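Local coordinates for protein diaminopropionate ammonia-lyase (Escherichia coli, PDB 4D9I) that uses pyridoxal 5'-phosphate to catalyse the alpha,beta-elimination of both L- and D-2,3-diaminopropionate, yielding pyruvate and ammonia, at residues His254-Glu259 against Gln308-Gln313; Lys112-Thr117 against Asn137-Met142. One frame throughout, in Å; residues are numbered along the deposited sequence.

Interaction 1 (His254-Glu259 against Gln308-Gln313); sequences HSIIVE and QFISCQ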
loop_
_atom_site.group_PDB
_atom_site.type_symbol
_atom_site.label_atom_id
_atom_site.label_comp_id
_atom_site.label_asym_id
_atom_site.label_seq_id
_atom_site.Cartn_x
_atom_site.Cartn_y
_atom_site.Cartn_z
ATOM N N HIS B 254 -15.323 -18.048 17.963
ATOM C CA HIS B 254 -13.976 -18.013 18.496
ATOM C C HIS B 254 -13.508 -16.586 18.495
ATOM O O HIS B 254 -13.053 -16.070 17.481
ATOM C CB HIS B 254 -13.040 -18.924 17.703
ATOM C CG HIS B 254 -11.687 -19.099 18.347
ATOM N ND1 HIS B 254 -11.158 -20.303 18.591
ATOM C CD2 HIS B 254 -10.758 -18.157 18.810
ATOM C CE1 HIS B 254 -9.951 -20.155 19.170
ATOM N NE2 HIS B 254 -9.716 -18.841 19.321
ATOM N N SER B 255 -13.670 -15.927 19.637
ATOM C CA SER B 255 -13.363 -14.515 19.738
ATOM C C SER B 255 -11.988 -14.316 20.332
ATOM O O SER B 255 -11.630 -14.939 21.335
ATOM C CB SER B 255 -14.417 -13.783 20.591
ATOM O OG SER B 255 -14.532 -14.380 21.866
ATOM N N ILE B 256 -11.243 -13.408 19.724
ATOM C CA ILE B 256 -9.885 -13.124 20.115
ATOM C C ILE B 256 -9.773 -11.622 20.375
ATOM O O ILE B 256 -9.987 -10.816 19.477
ATOM C CB ILE B 256 -8.877 -13.539 19.007
ATOM C CG1 ILE B 256 -8.993 -15.041 18.695
ATOM C CG2 ILE B 256 -7.466 -13.249 19.455
ATOM C CD1 ILE B 256 -8.563 -15.403 17.282
ATOM N N ILE B 257 -9.410 -11.276 21.603
ATOM C CA ILE B 257 -9.206 -9.885 22.028
ATOM C C ILE B 257 -7.731 -9.552 21.826
ATOM O O ILE B 257 -6.844 -10.336 22.212
ATOM C CB ILE B 257 -9.591 -9.718 23.511
ATOM C CG1 ILE B 257 -10.928 -10.424 23.808
ATOM C CG2 ILE B 257 -9.631 -8.243 23.911
ATOM C CD1 ILE B 257 -12.091 -10.029 22.906
ATOM N N VAL B 258 -7.473 -8.412 21.189
ATOM C CA VAL B 258 -6.127 -8.038 20.823
ATOM C C VAL B 258 -5.671 -6.737 21.492
ATOM O O VAL B 258 -6.319 -5.697 21.362
ATOM C CB VAL B 258 -6.017 -7.911 19.280
ATOM C CG1 VAL B 258 -4.586 -7.586 18.883
ATOM C CG2 VAL B 258 -6.476 -9.204 18.634
ATOM N N GLU B 259 -4.534 -6.801 22.173
ATOM C CA GLU B 259 -3.953 -5.641 22.825
ATOM C C GLU B 259 -2.449 -5.518 22.597
ATOM O O GLU B 259 -1.748 -6.517 22.530
ATOM C CB GLU B 259 -4.210 -5.676 24.341
ATOM C CG GLU B 259 -5.658 -5.540 24.737
ATOM C CD GLU B 259 -5.829 -5.640 26.233
ATOM O OE1 GLU B 259 -5.462 -6.694 26.804
ATOM O OE2 GLU B 259 -6.299 -4.661 26.836
ATOM N N GLN B 308 -10.121 -16.094 23.707
ATOM C CA GLN B 308 -8.702 -15.893 23.922
ATOM C C GLN B 308 -8.330 -14.424 24.025
ATOM O O GLN B 308 -9.000 -13.555 23.475
ATOM C CB GLN B 308 -7.908 -16.533 22.778
ATOM C CG GLN B 308 -7.714 -18.032 22.939
ATOM C CD GLN B 308 -7.273 -18.707 21.653
ATOM O OE1 GLN B 308 -7.368 -18.125 20.568
ATOM N NE2 GLN B 308 -6.799 -19.934 21.763
ATOM N N PHE B 309 -7.244 -14.161 24.735
ATOM C CA PHE B 309 -6.661 -12.831 24.794
ATOM C C PHE B 309 -5.288 -12.879 24.143
ATOM O O PHE B 309 -4.546 -13.831 24.357
ATOM C CB PHE B 309 -6.521 -12.397 26.245
ATOM C CG PHE B 309 -7.786 -12.537 27.040
ATOM C CD1 PHE B 309 -7.885 -13.487 28.045
ATOM C CD2 PHE B 309 -8.879 -11.721 26.777
ATOM C CE1 PHE B 309 -9.052 -13.619 28.793
ATOM C CE2 PHE B 309 -10.050 -11.853 27.518
ATOM C CZ PHE B 309 -10.135 -12.800 28.517
ATOM N N ILE B 310 -4.964 -11.857 23.353
ATOM C CA ILE B 310 -3.636 -11.723 22.751
ATOM C C ILE B 310 -2.950 -10.438 23.221
ATOM O O ILE B 310 -3.553 -9.361 23.222
ATOM C CB ILE B 310 -3.682 -11.750 21.204
ATOM C CG1 ILE B 310 -3.952 -13.175 20.707
ATOM C CG2 ILE B 310 -2.367 -11.234 20.605
ATOM C CD1 ILE B 310 -4.075 -13.329 19.203
ATOM N N SER B 311 -1.700 -10.585 23.648
ATOM C CA SER B 311 -0.804 -9.471 23.917
ATOM C C SER B 311 0.262 -9.460 22.837
ATOM O O SER B 311 1.021 -10.421 22.695
ATOM C CB SER B 311 -0.145 -9.624 25.283
ATOM O OG SER B 311 0.814 -8.605 25.500
ATOM N N CYS B 312 0.335 -8.374 22.082
ATOM C CA CYS B 312 1.251 -8.342 20.954
ATOM C C CYS B 312 2.173 -7.122 20.874
ATOM O O CYS B 312 1.902 -6.059 21.445
ATOM C CB CYS B 312 0.501 -8.563 19.637
ATOM S SG CYS B 312 -0.513 -7.169 19.143
ATOM N N GLN B 313 3.281 -7.327 20.173
ATOM C CA GLN B 313 4.235 -6.297 19.814
ATOM C C GLN B 313 3.541 -5.146 19.073
ATOM O O GLN B 313 2.648 -5.392 18.256
ATOM C CB GLN B 313 5.261 -6.946 18.874
ATOM C CG GLN B 313 6.533 -6.161 18.730
ATOM C CD GLN B 313 7.694 -7.027 18.302
ATOM O OE1 GLN B 313 7.614 -8.255 18.285
ATOM N NE2 GLN B 313 8.782 -6.386 17.982
HETATM O O HOH W 1 -5.920 -8.911 25.024
#
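H254 and Q308 meet where the paired strands begin: imidazole NE2 of H254 donates to amide OE1 of Q308 at 2.8 Å, with a nearly straight N-H...O angle of 166°. The acceptor lies in the imidazole plane, but the donor stands above the amide's carbonyl plane, and ring and amide are 72° apart. With CG anti to the backbone N (chi1 -171°), H254 swings its ring out to the glutamine. Q308 NE2 is held by D12 OD1 and K362 O, which helps fix the amide's rotation. Replacing this glutamine by alanine would probably leave H254 NE2 without its acceptor, and D12 OD1 and K362 O without the amide N-H groups. On one face the side chains of I256 and I310 cross, CG2 of I256 coming 3.4 Å from CD1 of I310, a tight contact. On the other face I257 CG1 lies alongside F309 CD2 at 3.8 Å. Five backbone bonds, S255 O with Q308 N through E259 O with C312 N, fix a parallel register. Helices 338-352 and 356-363 pack on the I310 face, helix 265-272 receives F309 and binds the E259 carboxylate through backbone N-H groups, and strand 226-230 pairs with the far edge of 254-260.

Interaction 2 (Lys112-Thr117 against Asn137-Met142); sequences KMTFAT and NAVIYM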
loop_
_atom_site.group_PDB
_atom_site.type_symbol
_atom_site.label_atom_id
_atom_site.label_comp_id
_atom_site.label_asym_id
_atom_site.label_seq_id
_atom_site.Cartn_x
_atom_site.Cartn_y
_atom_site.Cartn_z
ATOM N N LYS B 112 -29.021 24.953 27.417
ATOM C CA LYS B 112 -27.869 24.372 26.744
ATOM C C LYS B 112 -27.036 23.506 27.693
ATOM O O LYS B 112 -26.875 23.838 28.876
ATOM C CB LYS B 112 -27.020 25.455 26.065
ATOM C CG LYS B 112 -27.372 25.676 24.596
ATOM N N MET B 113 -26.549 22.388 27.162
ATOM C CA MET B 113 -25.671 21.453 27.876
ATOM C C MET B 113 -24.221 21.633 27.413
ATOM O O MET B 113 -23.974 21.999 26.262
ATOM C CB MET B 113 -26.097 19.997 27.604
ATOM C CG MET B 113 -27.434 19.569 28.208
ATOM S SD MET B 113 -27.717 17.774 28.103
ATOM C CE MET B 113 -26.770 17.201 29.518
ATOM N N THR B 114 -23.273 21.372 28.313
ATOM C CA THR B 114 -21.857 21.341 27.972
ATOM C C THR B 114 -21.305 19.960 28.270
ATOM O O THR B 114 -21.342 19.497 29.416
ATOM C CB THR B 114 -21.065 22.420 28.729
ATOM O OG1 THR B 114 -21.640 23.694 28.439
ATOM C CG2 THR B 114 -19.603 22.424 28.301
ATOM N N PHE B 115 -20.835 19.293 27.223
ATOM C CA PHE B 115 -20.288 17.945 27.351
ATOM C C PHE B 115 -18.780 17.974 27.481
ATOM O O PHE B 115 -18.095 18.505 26.609
ATOM C CB PHE B 115 -20.690 17.087 26.151
ATOM C CG PHE B 115 -22.166 16.905 26.031
ATOM C CD1 PHE B 115 -22.850 16.125 26.955
ATOM C CD2 PHE B 115 -22.878 17.542 25.025
ATOM C CE1 PHE B 115 -24.224 15.962 26.866
ATOM C CE2 PHE B 115 -24.258 17.403 24.938
ATOM C CZ PHE B 115 -24.930 16.601 25.848
ATOM N N ALA B 116 -18.269 17.354 28.538
ATOM C CA ALA B 116 -16.835 17.402 28.840
ATOM C C ALA B 116 -16.204 16.018 28.727
ATOM O O ALA B 116 -16.742 15.028 29.237
ATOM C CB ALA B 116 -16.599 17.999 30.216
ATOM N N THR B 117 -15.061 15.952 28.045
ATOM C CA THR B 117 -14.513 14.676 27.650
ATOM C C THR B 117 -12.997 14.710 27.530
ATOM O O THR B 117 -12.442 15.689 27.052
ATOM C CB THR B 117 -15.135 14.274 26.292
ATOM O OG1 THR B 117 -16.542 14.052 26.480
ATOM C CG2 THR B 117 -14.497 13.026 25.725
ATOM N N ASN B 137 -22.699 22.569 23.639
ATOM C CA ASN B 137 -21.266 22.835 23.775
ATOM C C ASN B 137 -20.457 21.594 24.142
ATOM O O ASN B 137 -20.979 20.665 24.755
ATOM C CB ASN B 137 -21.036 23.948 24.798
ATOM C CG ASN B 137 -21.536 25.291 24.310
ATOM O OD1 ASN B 137 -22.497 25.831 24.842
ATOM N ND2 ASN B 137 -20.894 25.828 23.280
ATOM N N ALA B 138 -19.191 21.565 23.740
ATOM C CA ALA B 138 -18.297 20.498 24.144
ATOM C C ALA B 138 -16.923 21.029 24.548
ATOM O O ALA B 138 -16.412 21.975 23.949
ATOM C CB ALA B 138 -18.177 19.446 23.044
ATOM N N VAL B 139 -16.332 20.414 25.568
ATOM C CA VAL B 139 -14.983 20.780 26.033
ATOM C C VAL B 139 -14.135 19.507 26.111
ATOM O O VAL B 139 -14.350 18.655 26.969
ATOM C CB VAL B 139 -15.006 21.551 27.384
ATOM C CG1 VAL B 139 -13.604 21.996 27.785
ATOM C CG2 VAL B 139 -15.904 22.777 27.297
ATOM N N ILE B 140 -13.195 19.374 25.181
ATOM C CA ILE B 140 -12.380 18.167 25.054
ATOM C C ILE B 140 -10.971 18.372 25.623
ATOM O O ILE B 140 -10.298 19.366 25.321
ATOM C CB ILE B 140 -12.293 17.706 23.574
ATOM C CG1 ILE B 140 -13.683 17.661 22.909
ATOM C CG2 ILE B 140 -11.576 16.379 23.447
ATOM C CD1 ILE B 140 -14.783 16.899 23.641
ATOM N N TYR B 141 -10.529 17.445 26.466
ATOM C CA TYR B 141 -9.138 17.440 26.922
ATOM C C TYR B 141 -8.347 16.316 26.218
ATOM O O TYR B 141 -8.855 15.207 26.039
ATOM C CB TYR B 141 -9.068 17.309 28.453
ATOM C CG TYR B 141 -9.624 18.502 29.218
ATOM C CD1 TYR B 141 -10.524 19.387 28.622
ATOM C CD2 TYR B 141 -9.274 18.728 30.545
ATOM C CE1 TYR B 141 -11.038 20.467 29.312
ATOM C CE2 TYR B 141 -9.790 19.810 31.245
ATOM C CZ TYR B 141 -10.672 20.676 30.623
ATOM O OH TYR B 141 -11.200 21.747 31.305
ATOM N N MET B 142 -7.126 16.625 25.793
ATOM C CA MET B 142 -6.226 15.628 25.200
ATOM C C MET B 142 -4.883 15.606 25.957
ATOM O O MET B 142 -4.416 16.654 26.412
ATOM C CB MET B 142 -6.024 15.889 23.697
ATOM C CG MET B 142 -7.304 15.845 22.863
ATOM S SD MET B 142 -6.973 15.859 21.085
ATOM C CE MET B 142 -6.322 14.204 20.895
#
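T117 and I140 mark the buried end of this parallel pair, where CB of T117 meets CD1 of I140 at 3.7 Å and where H123 and V127 of helix 122-133 pack against T117 and I154 of helix 148-155 against I140. The branch arrives there because CG1 of I140 sits beside its own backbone N (chi1 -49°) and the chain then bends back toward the neighbouring strand. Just past it, Y141 N donates to T117 O at 2.7 Å. F115 N bonds N137 O and V139 N bonds F115 O, both at 2.8 Å, and T117 N bonds V139 O; T117 OG1 turns instead to V187 O. CA of A138 also lies 3.2 Å from F115 O, a CA-H...O contact of the kind that accompanies such pairing. The opposite end is the solvent side. There N137 is exposed and T114 partly so, and their side chains touch through CB of N137 and OG1 of T114 at 3.7 Å, with no hydrogen bond between the two side chains. T114 CG2 reaches on to V139 CG2 at 3.8 Å, while N137 N still holds M113 O. Helix 122-133 links the strands and packs on the F115, T117 and A138 face. This is a beta-alpha-beta crossover in a four-stranded parallel sheet of a fold type II PLP enzyme; D120, the inferred proton acceptor for the L-isomer, follows strand 114-118, its side chain about 9 Å from that of I140.

Both interactions pair parallel strands by alternating backbone bonds, yet they belong to separate sheets on opposite sides of the chain's centre, with centres 33 Å and nearest atoms about 20 Å apart. Interaction 1 lies in the mixed sheet and is buried almost throughout; its strands cross at a wider angle (26° against 15°) and it alone adds a side-chain hydrogen bond. Interaction 2 lies in the smaller parallel sheet, farther from the centre, and runs from a solvent-exposed end into a buried one, with side-chain contacts that are mainly apolar. They share no strand: helices 265-272, 338-352 and 356-363 pack on interaction 1, helices 81-93, 122-133 and 148-155 on interaction 2. Only 112-117/137-142 lies near an inferred catalytic residue.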